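Local coordinates for protein putative MAR1 (Leishmania donovani, PDB 1X9G) that is of unknown function, possibly a MAR1-type ribonuclease, and has the alpha/beta fold of the isochorismatase superfamily, at residues Val45-Arg48 against Leu49-His53; Glu54-Pro57 against Glu58-Lys61; Asp182-Phe185 against Lys186-Ser189. All coordinates share one frame; numbering follows the deposited sequence.

Contact 1 (Val45-Arg48 against Leu49-His53); sequences VANR and LARLH
Two successive turns in the middle of helix 39-55, the crossover helix of a beta-alpha-beta unit, meet here where V45 and L49 touch one turn apart. CG1 of V45 rests against CD2 of L49 at 3.6 Å, the two side chains lying side by side and pointing the same way. V45 has CG1 anti to its own nitrogen (chi1 165°), which turns this methyl along the helix toward L49. L49 N also donates to V45 O at 2.9 Å in an almost straight bond.

A further i to i+4 bond, from L52 N to R48 O, is longer at 3.1 Å. N47 O has two donors. R51 N reaches it at 2.9 Å, nearly along the C=O axis, whereas A50 N, at 2.8 Å, comes from above the carbonyl plane with a bent N-H angle of 132°, a 3-10-like bond beside the regular helical one.

On the more exposed side, N47 and R51 also run alongside each other. The R51 chain bends at chi2 and chi3, folding the guanidinium back so that CB of A50 sits over one of its faces, off toward the rim. N47 OD1 and R51 NH1 remain 4.0 Å apart, with the amide and guanidinium planes 41° apart; the charged group pairs instead with E54 through NE and with the carbonyl of T80 through NH2. The N47 amide is held by E78 and T80.

V45, R48 and L49 face helix 169-176, where R48 bonds to S169 and packs on L173. L49 and L52 also lie on F23 of strand 21-26, while L52 reaches I188 and L191 of helix 185-191.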
loop_
_atom_site.group_PDB
_atom_site.type_symbol
_atom_site.label_atom_id
_atom_site.label_comp_id
_atom_site.label_asym_id
_atom_site.label_seq_id
_atom_site.Cartn_x
_atom_site.Cartn_y
_atom_site.Cartn_z
ATOM N N VAL A 45 -16.297 -10.238 -17.021
ATOM C CA VAL A 45 -15.516 -11.100 -16.147
ATOM C C VAL A 45 -16.422 -12.226 -15.689
ATOM O O VAL A 45 -15.988 -13.372 -15.588
ATOM C CB VAL A 45 -14.904 -10.298 -14.917
ATOM C CG1 VAL A 45 -14.398 -11.209 -13.824
ATOM C CG2 VAL A 45 -13.791 -9.390 -15.366
ATOM N N ALA A 46 -17.671 -11.894 -15.403
ATOM C CA ALA A 46 -18.716 -12.887 -15.085
ATOM C C ALA A 46 -18.870 -13.907 -16.193
ATOM O O ALA A 46 -18.833 -15.110 -15.923
ATOM C CB ALA A 46 -20.058 -12.213 -14.812
ATOM N N ASN A 47 -18.981 -13.430 -17.434
ATOM C CA ASN A 47 -18.943 -14.338 -18.609
ATOM C C ASN A 47 -17.638 -15.115 -18.689
ATOM O O ASN A 47 -17.704 -16.336 -18.757
ATOM C CB ASN A 47 -19.212 -13.628 -19.946
ATOM C CG ASN A 47 -20.645 -13.100 -20.064
ATOM O OD1 ASN A 47 -21.619 -13.769 -19.676
ATOM N ND2 ASN A 47 -20.777 -11.890 -20.617
ATOM N N ARG A 48 -16.475 -14.431 -18.631
ATOM C CA ARG A 48 -15.147 -15.105 -18.661
ATOM C C ARG A 48 -14.987 -16.288 -17.708
ATOM O O ARG A 48 -14.565 -17.364 -18.132
ATOM C CB ARG A 48 -13.971 -14.130 -18.465
ATOM C CG ARG A 48 -12.586 -14.824 -18.393
ATOM C CD ARG A 48 -11.378 -13.807 -18.375
ATOM N NE ARG A 48 -10.996 -13.392 -19.735
ATOM C CZ ARG A 48 -10.211 -12.356 -20.034
ATOM N NH1 ARG A 48 -9.667 -11.601 -19.068
ATOM N NH2 ARG A 48 -9.944 -12.073 -21.309
ATOM N N LEU A 49 -15.317 -16.078 -16.433
ATOM C CA LEU A 49 -15.272 -17.149 -15.411
ATOM C C LEU A 49 -16.380 -18.189 -15.607
ATOM O O LEU A 49 -16.318 -19.285 -15.022
ATOM C CB LEU A 49 -15.351 -16.551 -13.986
ATOM C CG LEU A 49 -14.094 -15.900 -13.353
ATOM C CD1 LEU A 49 -12.914 -16.882 -13.248
ATOM C CD2 LEU A 49 -13.637 -14.728 -14.146
ATOM N N ALA A 50 -17.403 -17.824 -16.388
ATOM C CA ALA A 50 -18.549 -18.706 -16.619
ATOM C C ALA A 50 -18.086 -19.741 -17.588
ATOM O O ALA A 50 -18.203 -20.929 -17.306
ATOM C CB ALA A 50 -19.773 -17.941 -17.170
ATOM N N ARG A 51 -17.494 -19.273 -18.691
ATOM C CA ARG A 51 -16.956 -20.143 -19.739
ATOM C C ARG A 51 -15.802 -20.993 -19.227
ATOM O O ARG A 51 -15.669 -22.174 -19.604
ATOM C CB ARG A 51 -16.518 -19.331 -20.962
ATOM C CG ARG A 51 -17.595 -18.354 -21.531
ATOM C CD ARG A 51 -18.785 -19.052 -22.145
ATOM N NE ARG A 51 -19.721 -19.623 -21.179
ATOM C CZ ARG A 51 -20.608 -18.907 -20.477
ATOM N NH1 ARG A 51 -20.618 -17.568 -20.580
ATOM N NH2 ARG A 51 -21.459 -19.521 -19.630
ATOM N N LEU A 52 -14.969 -20.401 -18.374
ATOM C CA LEU A 52 -13.887 -21.122 -17.718
ATOM C C LEU A 52 -14.378 -22.329 -16.894
ATOM O O LEU A 52 -13.759 -23.397 -16.927
ATOM C CB LEU A 52 -13.047 -20.173 -16.827
ATOM C CG LEU A 52 -11.914 -20.886 -16.071
ATOM C CD1 LEU A 52 -11.027 -21.475 -17.133
ATOM C CD2 LEU A 52 -11.112 -20.024 -15.079
ATOM N N HIS A 53 -15.437 -22.126 -16.118
ATOM C CA HIS A 53 -15.957 -23.172 -15.254
ATOM C C HIS A 53 -16.517 -24.345 -16.083
ATOM O O HIS A 53 -16.331 -25.503 -15.702
ATOM C CB HIS A 53 -17.006 -22.600 -14.291
ATOM C CG HIS A 53 -18.115 -23.547 -13.941
ATOM N ND1 HIS A 53 -17.945 -24.619 -13.091
ATOM C CD2 HIS A 53 -19.421 -23.562 -14.313
ATOM C CE1 HIS A 53 -19.096 -25.256 -12.958
ATOM N NE2 HIS A 53 -20.005 -24.640 -13.696
#

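Contact 2 (Glu54-Pro57 against Glu58-Lys61); sequences EVVP and ENTK
P57, E58 and V56 carry most of this contact, which turns the chain back just after helix 39-55 ends. The E58 carboxylate folds over the start of the turn: an almost eclipsed chi1 (-13°) and a bend at chi2 (73°) together bring OE1 back to 3.3 Å from P57 N and 3.5 Å from P57 CD. The proline nitrogen has no hydrogen to give, making this a packing contact between the carboxylate and the proline ring. OE1 also lies 3.7 Å from CG1 of V56, the two side chains crossing at a slant.

N59 steadies the carboxylate. Its ND2 donates to E58 OE1 at 3.3 Å, with the acceptor close to the amide plane of N59, but the bond arrives from above the carboxylate plane. CB of N59 meanwhile packs on V56 CG1 at 3.8 Å, putting that methyl in touch with both residues.

V56 is the first residue to leave helical backbone angles, and its carbonyl faces the returning chain. N59 N makes a weak bond to V56 O at 3.4 Å, closing a type I turn from V56 to N59. T60 OG1 lies 3.0 Å from the same oxygen and also pairs with H53 ND1.

From the end of the turn onward, T60 packs on T21 and F23, and the backbones of N59 and K61 bond to T21 and F23 in strand 21-26. A tight helix-to-strand turn of this kind completes the right-handed beta-alpha-beta crossover of an alpha/beta fold with a parallel sheet, here delivering the chain into strand 60-67.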
loop_
_atom_site.group_PDB
_atom_site.type_symbol
_atom_site.label_atom_id
_atom_site.label_comp_id
_atom_site.label_asym_id
_atom_site.label_seq_id
_atom_site.Cartn_x
_atom_site.Cartn_y
_atom_site.Cartn_z
ATOM N N GLU A 54 -17.174 -24.037 -17.208
ATOM C CA GLU A 54 -17.582 -25.055 -18.191
ATOM C C GLU A 54 -16.404 -25.861 -18.744
ATOM O O GLU A 54 -16.536 -27.044 -18.956
ATOM C CB GLU A 54 -18.390 -24.424 -19.315
ATOM C CG GLU A 54 -19.701 -23.931 -18.776
ATOM C CD GLU A 54 -20.386 -22.933 -19.657
ATOM O OE1 GLU A 54 -19.711 -22.282 -20.480
ATOM O OE2 GLU A 54 -21.620 -22.789 -19.508
ATOM N N VAL A 55 -15.245 -25.221 -18.928
ATOM C CA VAL A 55 -14.004 -25.941 -19.250
ATOM C C VAL A 55 -13.668 -26.956 -18.146
ATOM O O VAL A 55 -13.288 -28.081 -18.433
ATOM C CB VAL A 55 -12.796 -24.987 -19.490
ATOM C CG1 VAL A 55 -11.549 -25.774 -19.719
ATOM C CG2 VAL A 55 -13.014 -24.080 -20.673
ATOM N N VAL A 56 -13.828 -26.572 -16.880
ATOM C CA VAL A 56 -13.324 -27.411 -15.776
ATOM C C VAL A 56 -14.339 -27.674 -14.640
ATOM O O VAL A 56 -14.087 -27.341 -13.504
ATOM C CB VAL A 56 -11.929 -26.895 -15.236
ATOM C CG1 VAL A 56 -11.271 -27.953 -14.330
ATOM C CG2 VAL A 56 -10.967 -26.587 -16.405
ATOM N N PRO A 57 -15.456 -28.359 -14.948
ATOM C CA PRO A 57 -16.598 -28.388 -14.040
ATOM C C PRO A 57 -16.559 -29.381 -12.870
ATOM O O PRO A 57 -17.300 -29.198 -11.896
ATOM C CB PRO A 57 -17.770 -28.706 -14.977
ATOM C CG PRO A 57 -17.158 -28.936 -16.345
ATOM C CD PRO A 57 -15.732 -29.159 -16.154
ATOM N N GLU A 58 -15.733 -30.415 -12.946
ATOM C CA GLU A 58 -15.647 -31.380 -11.855
ATOM C C GLU A 58 -14.813 -30.791 -10.730
ATOM O O GLU A 58 -14.660 -31.398 -9.675
ATOM C CB GLU A 58 -15.014 -32.709 -12.326
ATOM C CG GLU A 58 -14.893 -32.882 -13.857
ATOM C CD GLU A 58 -13.783 -31.995 -14.494
ATOM O OE1 GLU A 58 -13.524 -30.868 -14.002
ATOM O OE2 GLU A 58 -13.174 -32.427 -15.504
ATOM N N ASN A 59 -14.279 -29.593 -10.968
ATOM C CA ASN A 59 -13.394 -28.887 -10.023
ATOM C C ASN A 59 -13.866 -27.507 -9.572
ATOM O O ASN A 59 -13.254 -26.908 -8.693
ATOM C CB ASN A 59 -12.018 -28.724 -10.643
ATOM C CG ASN A 59 -11.214 -29.963 -10.550
ATOM O OD1 ASN A 59 -10.545 -30.206 -9.534
ATOM N ND2 ASN A 59 -11.263 -30.781 -11.609
ATOM N N THR A 60 -14.929 -26.998 -10.195
ATOM C CA THR A 60 -15.389 -25.651 -9.939
ATOM C C THR A 60 -16.911 -25.589 -9.946
ATOM O O THR A 60 -17.546 -26.094 -10.866
ATOM C CB THR A 60 -14.843 -24.649 -10.986
ATOM O OG1 THR A 60 -15.398 -24.938 -12.266
ATOM C CG2 THR A 60 -13.349 -24.726 -11.100
ATOM N N LYS A 61 -17.484 -24.988 -8.904
ATOM C CA LYS A 61 -18.890 -24.593 -8.884
ATOM C C LYS A 61 -19.041 -23.124 -9.313
ATOM O O LYS A 61 -18.081 -22.334 -9.231
ATOM C CB LYS A 61 -19.468 -24.753 -7.472
ATOM C CG LYS A 61 -19.080 -26.093 -6.818
ATOM C CD LYS A 61 -19.579 -25.964 -5.228
ATOM C CE LYS A 61 -19.110 -27.562 -4.736
ATOM N NZ LYS A 61 -19.528 -27.619 -3.261
#

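Contact 3 (Asp182-Phe185 against Lys186-Ser189); sequences DPNF and KRIS
Around F185 the backbone passes from a type I turn, D182 to F185, into helix 185-191, and N184 O accepts from I188 N in a bond 3.1 Å long that lies in the carbonyl plane.

CB of S189 sits over one face of the F185 ring, 3.8 Å from its centroid and 18° off the normal, a CH-pi contact one turn apart. CG of F185 is anti to its nitrogen (chi1 -176°), which carries the ring forward along the helix to S189. D182 caps the helix start: its OD2 accepts from N184 N at 3.0 Å, on the anti side and tilted out of the carboxylate plane, and F185 N bonds to D182 O. The side-chain bond makes an Asx turn, which together with the type I turn caps the way into helix 185-191; Y16 and H15 bind the same side chain from the N-terminal segment.

On the flank that meets V55 of helix 39-55, CG1 of I188 comes to 3.3 Å from N184 O, and its CD1 reaches N184 CB at 4.1 Å. N184 and R187 run side by side with their amide and guanidinium planes 62° apart; ND2 of N184 is held by Y16 OH.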
loop_
_atom_site.group_PDB
_atom_site.type_symbol
_atom_site.label_atom_id
_atom_site.label_comp_id
_atom_site.label_asym_id
_atom_site.label_seq_id
_atom_site.Cartn_x
_atom_site.Cartn_y
_atom_site.Cartn_z
ATOM N N ASP A 182 -0.884 -27.454 -21.134
ATOM C CA ASP A 182 -1.909 -28.040 -20.281
ATOM C C ASP A 182 -3.044 -28.521 -21.172
ATOM O O ASP A 182 -3.375 -27.831 -22.134
ATOM C CB ASP A 182 -2.438 -26.977 -19.303
ATOM C CG ASP A 182 -3.309 -27.571 -18.231
ATOM O OD1 ASP A 182 -2.753 -28.033 -17.211
ATOM O OD2 ASP A 182 -4.540 -27.604 -18.411
ATOM N N PRO A 183 -3.659 -29.685 -20.844
ATOM C CA PRO A 183 -4.690 -30.252 -21.737
ATOM C C PRO A 183 -5.807 -29.246 -21.949
ATOM O O PRO A 183 -6.485 -29.249 -22.999
ATOM C CB PRO A 183 -5.205 -31.471 -20.962
ATOM C CG PRO A 183 -4.094 -31.863 -20.085
ATOM C CD PRO A 183 -3.444 -30.551 -19.668
ATOM N N ASN A 184 -5.982 -28.359 -20.972
ATOM C CA ASN A 184 -7.061 -27.389 -21.092
ATOM C C ASN A 184 -6.687 -26.000 -21.624
ATOM O O ASN A 184 -7.564 -25.161 -21.831
ATOM C CB ASN A 184 -7.933 -27.367 -19.840
ATOM C CG ASN A 184 -8.896 -28.513 -19.823
ATOM O OD1 ASN A 184 -9.694 -28.682 -20.755
ATOM N ND2 ASN A 184 -8.825 -29.327 -18.787
ATOM N N PHE A 185 -5.406 -25.825 -21.935
ATOM C CA PHE A 185 -4.905 -24.538 -22.329
ATOM C C PHE A 185 -5.522 -23.880 -23.572
ATOM O O PHE A 185 -5.913 -22.726 -23.487
ATOM C CB PHE A 185 -3.369 -24.476 -22.370
ATOM C CG PHE A 185 -2.868 -23.108 -22.681
ATOM C CD1 PHE A 185 -2.214 -22.844 -23.875
ATOM C CD2 PHE A 185 -3.163 -22.036 -21.814
ATOM C CE1 PHE A 185 -1.789 -21.526 -24.176
ATOM C CE2 PHE A 185 -2.772 -20.737 -22.106
ATOM C CZ PHE A 185 -2.077 -20.474 -23.284
ATOM N N LYS A 186 -5.568 -24.573 -24.698
ATOM C CA LYS A 186 -6.183 -24.094 -25.953
ATOM C C LYS A 186 -7.586 -23.539 -25.732
ATOM O O LYS A 186 -7.960 -22.505 -26.301
ATOM C CB LYS A 186 -6.279 -25.273 -26.954
ATOM C CG LYS A 186 -6.573 -24.935 -28.466
ATOM C CD LYS A 186 -5.274 -25.009 -29.338
ATOM C CE LYS A 186 -5.586 -25.157 -30.849
ATOM N NZ LYS A 186 -5.820 -26.600 -31.296
ATOM N N ARG A 187 -8.364 -24.246 -24.919
ATOM C CA ARG A 187 -9.705 -23.805 -24.576
ATOM C C ARG A 187 -9.681 -22.510 -23.760
ATOM O O ARG A 187 -10.394 -21.559 -24.079
ATOM C CB ARG A 187 -10.452 -24.903 -23.809
ATOM C CG ARG A 187 -11.303 -25.858 -24.659
ATOM C CD ARG A 187 -11.843 -26.981 -23.774
ATOM N NE ARG A 187 -13.258 -26.799 -23.431
ATOM C CZ ARG A 187 -14.031 -27.714 -22.830
ATOM N NH1 ARG A 187 -13.524 -28.894 -22.459
ATOM N NH2 ARG A 187 -15.315 -27.444 -22.576
ATOM N N ILE A 188 -8.841 -22.491 -22.719
ATOM C CA ILE A 188 -8.719 -21.386 -21.782
ATOM C C ILE A 188 -8.039 -20.188 -22.433
ATOM O O ILE A 188 -8.446 -19.036 -22.218
ATOM C CB ILE A 188 -7.987 -21.839 -20.512
ATOM C CG1 ILE A 188 -8.832 -22.905 -19.797
ATOM C CG2 ILE A 188 -7.736 -20.655 -19.591
ATOM C CD1 ILE A 188 -8.231 -23.508 -18.523
ATOM N N SER A 189 -7.020 -20.470 -23.245
ATOM C CA SER A 189 -6.326 -19.453 -24.044
ATOM C C SER A 189 -7.320 -18.624 -24.869
ATOM O O SER A 189 -7.157 -17.415 -25.029
ATOM C CB SER A 189 -5.297 -20.143 -24.961
ATOM O OG SER A 189 -4.615 -19.239 -25.811
#

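How the contacts relate
From the N terminus, contact 1 lies in the middle of helix 39-55, and contact 2 follows directly, turning the end of that helix into strand 60-67. The two join where H53 ND1 probably hydrogen-bonds T60 OG1 at 2.7 Å, tying the helix to the strand it feeds. Contact 3 opens much later, at the start of helix 185-191. All three are local, with no residues between their segments, so none closes a loop and none encloses or crosses another. Yet contact 3 folds back onto both others: I188 CD1 packs on L52 CD1 at 3.7 Å, and N184 and I188 touch V55. The late helix is thus laid against the crossover helix.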